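Local coordinates for protein EmGH1 (Erythrobacter marinus, PDB 5Z87) that probably hydrolyses beta-glucosidic bonds, as a family 3 glycoside hydrolase that ends in a fibronectin type III-like domain, at residues 752-755 and 756-760; 771-774 and 775-778. All coordinates share one frame; numbering follows the deposited sequence.

Interaction 1 of 2, residues 752-755 and 756-760; sequences YRDA and DGKLL. With EDO (1,2-ethanediol), chain K.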
ATOM      1  N   TYR A 752       7.652 -22.389   6.492  1.00 26.12           N
ATOM      2  CA  TYR A 752       7.616 -21.279   5.553  1.00 19.67           C
ATOM      3  C   TYR A 752       8.986 -21.181   4.909  1.00 20.40           C
ATOM      4  O   TYR A 752       9.970 -21.695   5.439  1.00 21.29           O
ATOM      5  CB  TYR A 752       7.220 -19.966   6.244  1.00 20.01           C
ATOM      6  CG  TYR A 752       8.339 -19.319   7.025  1.00 16.75           C
ATOM      7  CD1 TYR A 752       8.690 -19.770   8.291  1.00 18.89           C
ATOM      8  CD2 TYR A 752       9.042 -18.254   6.493  1.00 21.79           C
ATOM      9  CE1 TYR A 752       9.733 -19.171   8.999  1.00 19.41           C
ATOM     10  CE2 TYR A 752      10.069 -17.646   7.191  1.00 20.53           C
ATOM     11  CZ  TYR A 752      10.410 -18.100   8.436  1.00 20.58           C
ATOM     12  OH  TYR A 752      11.446 -17.473   9.099  1.00 24.78           O
ATOM     13  N   ARG A 753       9.039 -20.513   3.759  1.00 15.49           N
ATOM     14  CA  ARG A 753      10.269 -20.392   2.987  1.00 21.27           C
ATOM     15  C   ARG A 753      11.013 -19.122   3.362  1.00 23.54           C
ATOM     16  O   ARG A 753      10.400 -18.057   3.489  1.00 21.19           O
ATOM     17  CB  ARG A 753       9.951 -20.403   1.494  1.00 25.10           C
ATOM     18  CG  ARG A 753       9.324 -21.715   1.052  1.00 19.05           C
ATOM     19  CD  ARG A 753       9.424 -21.907  -0.457  1.00 25.09           C
ATOM     20  NE  ARG A 753       8.792 -23.160  -0.828  1.00 26.25           N
ATOM     21  CZ  ARG A 753       9.444 -24.316  -0.935  1.00 35.40           C
ATOM     22  NH1 ARG A 753      10.754 -24.369  -0.727  1.00 29.07           N
ATOM     23  NH2 ARG A 753       8.783 -25.419  -1.248  1.00 31.27           N
ATOM     24  N   ASP A 754      12.332 -19.233   3.554  1.00 24.20           N
ATOM     25  CA  ASP A 754      13.141 -18.061   3.873  1.00 22.89           C
ATOM     26  C   ASP A 754      13.386 -17.241   2.606  1.00 19.50           C
ATOM     27  O   ASP A 754      12.875 -17.552   1.525  1.00 21.34           O
ATOM     28  CB  ASP A 754      14.440 -18.468   4.576  1.00 25.51           C
ATOM     29  CG  ASP A 754      15.440 -19.209   3.662  1.00 25.94           C
ATOM     30  OD1 ASP A 754      15.417 -19.078   2.413  1.00 23.50           O
ATOM     31  OD2 ASP A 754      16.295 -19.922   4.230  1.00 28.35           O
ATOM     32  N   ALA A 755      14.203 -16.188   2.716  1.00 23.33           N
ATOM     33  CA  ALA A 755      14.389 -15.286   1.583  1.00 27.55           C
ATOM     34  C   ALA A 755      15.048 -15.975   0.396  1.00 26.31           C
ATOM     35  O   ALA A 755      14.944 -15.472  -0.730  1.00 27.16           O
ATOM     36  CB  ALA A 755      15.203 -14.059   2.009  1.00 23.75           C
ATOM     37  N   ASP A 756      15.696 -17.124   0.612  1.00 30.98           N
ATOM     38  CA  ASP A 756      16.330 -17.887  -0.462  1.00 30.52           C
ATOM     39  C   ASP A 756      15.449 -18.998  -1.022  1.00 29.98           C
ATOM     40  O   ASP A 756      15.853 -19.658  -1.983  1.00 34.13           O
ATOM     41  CB  ASP A 756      17.648 -18.490   0.030  1.00 28.69           C
ATOM     42  CG  ASP A 756      18.586 -17.447   0.598  1.00 39.15           C
ATOM     43  OD1 ASP A 756      18.666 -16.343   0.014  1.00 33.89           O
ATOM     44  OD2 ASP A 756      19.236 -17.731   1.632  1.00 47.04           O
ATOM     45  N   GLY A 757      14.260 -19.222  -0.457  1.00 27.06           N
ATOM     46  CA  GLY A 757      13.394 -20.296  -0.910  1.00 24.14           C
ATOM     47  C   GLY A 757      13.521 -21.586  -0.132  1.00 25.77           C
ATOM     48  O   GLY A 757      12.894 -22.584  -0.504  1.00 28.18           O
ATOM     49  N   LYS A 758      14.307 -21.596   0.935  1.00 24.26           N
ATOM     50  CA  LYS A 758      14.519 -22.798   1.720  1.00 27.90           C
ATOM     51  C   LYS A 758      13.382 -22.976   2.718  1.00 26.67           C
ATOM     52  O   LYS A 758      13.065 -22.055   3.481  1.00 25.70           O
ATOM     53  CB  LYS A 758      15.866 -22.705   2.441  1.00 27.54           C
ATOM     54  CG  LYS A 758      16.286 -23.943   3.223  1.00 27.78           C
ATOM     55  CD  LYS A 758      17.395 -23.562   4.189  1.00 34.02           C
ATOM     56  CE  LYS A 758      17.796 -24.724   5.076  1.00 42.65           C
ATOM     57  NZ  LYS A 758      18.596 -24.255   6.244  1.00 48.77           N
ATOM     58  N   LEU A 759      12.780 -24.161   2.724  1.00 21.14           N
ATOM     59  CA  LEU A 759      11.682 -24.426   3.643  1.00 22.42           C
ATOM     60  C   LEU A 759      12.207 -24.574   5.067  1.00 24.58           C
ATOM     61  O   LEU A 759      13.020 -25.457   5.346  1.00 28.36           O
ATOM     62  CB  LEU A 759      10.932 -25.679   3.215  1.00 20.88           C
ATOM     63  CG  LEU A 759       9.761 -26.078   4.114  1.00 25.85           C
ATOM     64  CD1 LEU A 759       8.590 -25.073   4.027  1.00 20.00           C
ATOM     65  CD2 LEU A 759       9.313 -27.477   3.725  1.00 26.46           C
ATOM     66  N   LEU A 760      11.742 -23.712   5.965  1.00 24.34           N
ATOM     67  CA  LEU A 760      12.053 -23.792   7.389  1.00 24.74           C
ATOM     68  C   LEU A 760      10.880 -24.418   8.128  1.00 26.82           C
ATOM     69  O   LEU A 760       9.748 -23.941   8.012  1.00 29.22           O
ATOM     70  CB  LEU A 760      12.331 -22.408   7.975  1.00 21.88           C
ATOM     71  CG  LEU A 760      13.415 -21.595   7.273  1.00 32.20           C
ATOM     72  CD1 LEU A 760      13.547 -20.182   7.892  1.00 22.14           C
ATOM     73  CD2 LEU A 760      14.737 -22.353   7.322  1.00 24.98           C
TER
HETATM   74  C1  EDO K 809      14.544 -23.332  -3.385  1.00 35.10           C
HETATM   75  O1  EDO K 809      15.488 -22.682  -2.525  1.00 50.78           O
HETATM   76  C2  EDO K 809      14.853 -24.827  -3.384  1.00 43.80           C
HETATM   77  O2  EDO K 809      14.061 -25.498  -2.393  1.00 52.28           O
HETATM   78  O   HOH W   1      18.590 -20.142   2.963  1.00 32.10           O

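Interaction 2 of 2, residues 771-774 and 775-778; sequences GPDS and QNLQ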
ATOM      1  N   GLY A 771     -13.697 -24.535   9.607  1.00 21.95           N
ATOM      2  CA  GLY A 771     -15.006 -23.928   9.639  1.00 19.53           C
ATOM      3  C   GLY A 771     -15.489 -23.617   8.236  1.00 24.50           C
ATOM      4  O   GLY A 771     -14.799 -23.899   7.247  1.00 23.73           O
ATOM      5  N   PRO A 772     -16.690 -23.042   8.120  1.00 24.62           N
ATOM      6  CA  PRO A 772     -17.263 -22.739   6.796  1.00 18.74           C
ATOM      7  C   PRO A 772     -16.754 -21.452   6.152  1.00 22.24           C
ATOM      8  O   PRO A 772     -17.173 -21.132   5.032  1.00 24.12           O
ATOM      9  CB  PRO A 772     -18.764 -22.633   7.101  1.00 22.60           C
ATOM     10  CG  PRO A 772     -18.822 -22.174   8.563  1.00 17.45           C
ATOM     11  CD  PRO A 772     -17.657 -22.852   9.220  1.00 22.28           C
ATOM     12  N   ASP A 773     -15.891 -20.699   6.820  1.00 18.69           N
ATOM     13  CA  ASP A 773     -15.276 -19.486   6.281  1.00 22.24           C
ATOM     14  C   ASP A 773     -14.163 -19.082   7.248  1.00 20.75           C
ATOM     15  O   ASP A 773     -13.996 -19.689   8.306  1.00 20.42           O
ATOM     16  CB  ASP A 773     -16.296 -18.358   6.080  1.00 22.36           C
ATOM     17  CG  ASP A 773     -17.033 -17.983   7.364  1.00 24.49           C
ATOM     18  OD1 ASP A 773     -16.365 -17.612   8.354  1.00 31.20           O
ATOM     19  OD2 ASP A 773     -18.284 -18.039   7.384  1.00 31.15           O
ATOM     20  N   SER A 774     -13.427 -18.030   6.895  1.00 20.47           N
ATOM     21  CA  SER A 774     -12.260 -17.640   7.675  1.00 21.83           C
ATOM     22  C   SER A 774     -12.589 -16.985   9.012  1.00 23.39           C
ATOM     23  O   SER A 774     -11.660 -16.706   9.773  1.00 20.16           O
ATOM     24  CB  SER A 774     -11.379 -16.700   6.862  1.00 18.05           C
ATOM     25  OG  SER A 774     -12.052 -15.487   6.583  1.00 20.84           O
ATOM     26  N   GLN A 775     -13.855 -16.710   9.320  1.00 20.31           N
ATOM     27  CA  GLN A 775     -14.185 -16.132  10.617  1.00 24.52           C
ATOM     28  C   GLN A 775     -14.886 -17.092  11.557  1.00 25.43           C
ATOM     29  O   GLN A 775     -14.787 -16.921  12.766  1.00 34.03           O
ATOM     30  CB  GLN A 775     -15.053 -14.876  10.449  1.00 24.99           C
ATOM     31  CG  GLN A 775     -14.291 -13.790   9.725  1.00 36.31           C
ATOM     32  CD  GLN A 775     -14.597 -12.371  10.176  1.00 39.14           C
ATOM     33  OE1 GLN A 775     -13.704 -11.663  10.636  1.00 58.72           O
ATOM     34  NE2 GLN A 775     -15.849 -11.940  10.016  1.00 35.95           N
ATOM     35  N   ASN A 776     -15.564 -18.113  11.042  1.00 26.73           N
ATOM     36  CA  ASN A 776     -16.342 -19.009  11.886  1.00 27.18           C
ATOM     37  C   ASN A 776     -15.592 -20.326  12.006  1.00 24.18           C
ATOM     38  O   ASN A 776     -15.853 -21.303  11.306  1.00 27.91           O
ATOM     39  CB  ASN A 776     -17.745 -19.169  11.324  1.00 29.14           C
ATOM     40  CG  ASN A 776     -18.512 -17.861  11.358  1.00 32.34           C
ATOM     41  OD1 ASN A 776     -18.545 -17.116  10.379  1.00 34.18           O
ATOM     42  ND2 ASN A 776     -19.069 -17.542  12.515  1.00 29.93           N
ATOM     43  N   LEU A 777     -14.658 -20.342  12.940  1.00 22.93           N
ATOM     44  CA  LEU A 777     -13.658 -21.392  13.035  1.00 24.56           C
ATOM     45  C   LEU A 777     -13.621 -21.964  14.437  1.00 29.45           C
ATOM     46  O   LEU A 777     -13.788 -21.233  15.419  1.00 24.47           O
ATOM     47  CB  LEU A 777     -12.274 -20.858  12.700  1.00 19.51           C
ATOM     48  CG  LEU A 777     -12.052 -20.206  11.346  1.00 24.01           C
ATOM     49  CD1 LEU A 777     -10.690 -19.517  11.361  1.00 18.93           C
ATOM     50  CD2 LEU A 777     -12.123 -21.281  10.256  1.00 18.03           C
ATOM     51  N   GLN A 778     -13.391 -23.269  14.525  1.00 19.66           N
ATOM     52  CA  GLN A 778     -12.957 -23.885  15.767  1.00 22.79           C
ATOM     53  C   GLN A 778     -11.547 -24.418  15.554  1.00 24.69           C
ATOM     54  O   GLN A 778     -11.066 -24.509  14.424  1.00 25.88           O
ATOM     55  CB  GLN A 778     -13.910 -24.997  16.214  1.00 21.55           C
ATOM     56  CG  GLN A 778     -15.327 -24.521  16.477  1.00 21.53           C
ATOM     57  CD  GLN A 778     -16.228 -25.636  16.998  1.00 24.75           C
ATOM     58  OE1 GLN A 778     -16.808 -26.392  16.220  1.00 26.43           O
ATOM     59  NE2 GLN A 778     -16.337 -25.749  18.311  1.00 20.49           N
TER

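Interaction 1 of 2, residues 752-755 and 756-760
Asp754 turns its carboxylate inward over the bend of a tight beta hairpin, where OD1 accepts two backbone N-H groups, one in the turn and one just after it. Its CG sits between the backbone N and the carbonyl carbon (chi1 69°), which brings OD1 within 2.7 Å of Asp756 N and 3.1 Å of Lys758 N. The two donors approach from opposite faces of the carboxylate, the second bond the straighter at 161°. Asp754 OD2 shares a water with Asp756 OD2, which places a donor between two like-charged groups. The aliphatic part of Lys758 crosses the carboxylate, CB lying 3.3 Å from Asp754 OD2. Residues 754-757 form a type I turn with a G1 beta bulge at Gly757, held by hydrogen bonds from Gly757 N to Asp754 O and from Asp754 N to Lys758 O; the positive phi of Gly757 would jam a beta-carbon against the preceding carbonyl oxygen.

Arg753 and Leu759 share one face of the ribbon, Tyr752 and Leu760 the other. With the arginine chain extended from CG to NE, NH1 reaches Gly757 O at 2.8 Å, the acceptor lying close to the guanidinium plane, while Leu759 CB lies over one face of that group. Leu760 extends one methyl, CD1, obliquely to the phenol end of the ring, 3.8 Å from Tyr752 CZ. The tyrosine hydroxyl is hydrogen-bonded to Ser717, and its ring packs against helix 254-261. Reciprocal backbone bonds pair Tyr752 with Leu760.

An ethanediol, probably from the crystallisation liquor, donates from O1 to Asp756 O. The chemistry is thus that of a hairpin whose Asp756 and Lys758 amides are satisfied from within by one carboxylate oxygen; their N-H dipoles probably help to stabilise its negative charge beside Asp756.

Interaction 2 of 2, residues 771-774 and 775-778
Asp773 folds its carboxylate back over the loop and takes two successive backbone amides on a single oxygen. OD1 lies 2.8 Å from Gln775 N, which it meets with its anti lone pair, and equally 2.8 Å from Asn776 N, which arrives on the syn side and 29° out of the carboxylate plane. The side chain reaches them because CG stands between the backbone N and the carbonyl carbon (chi1 58°). Replacing Asp773 by an alanine would probably leave both amides without this acceptor and allow the backbone at Gln775 and Asn776 to turn more freely.

Packing is tightest on the inner side. Leu777 lays CD2 3.1 Å from Asp773 O and CD1 3.4 Å from Ser774 O, and the leucine also touches Tyr710 of strand 703-713. Nearby, Gly771 CA lies 3.2 Å from Asn776 O in a CA-H...O contact, where a beta-carbon would clash with that oxygen, and Pro772 CD lies against the same carbonyl. Ser774, also buried, sends OG to the carbonyl oxygen of Phe662.

The other side is looser: the amide end of Gln775 extends off the loop, and Asn776 is exposed too. The bond from Gln775 N to Asp773 OD1 makes an Asx turn, with Asn776 N as second donor to the same oxygen, here in the loop linking antiparallel strands 764-771 and 778-784 of the fibronectin type III-like domain.

Overall arrangement
Following the chain from the N terminus, interaction 1 comes first: just after helix 747-750, it closes the bend of the small hairpin formed by strands 752-753 and 759-760. Strand 764-771 then runs through the larger sheet, and interaction 2 closes the loop that returns the chain into strand 778-784. The contacts are therefore in series, neither nested nor crossed, with centres about 28 Å apart and nearest atoms about 19 Å apart. They also face different neighbours. The hairpin of 752-760 rests on helix 254-261 of the N-terminal domain, whereas the loop of 771-778 lies against strand 703-713 and the segment around Phe662.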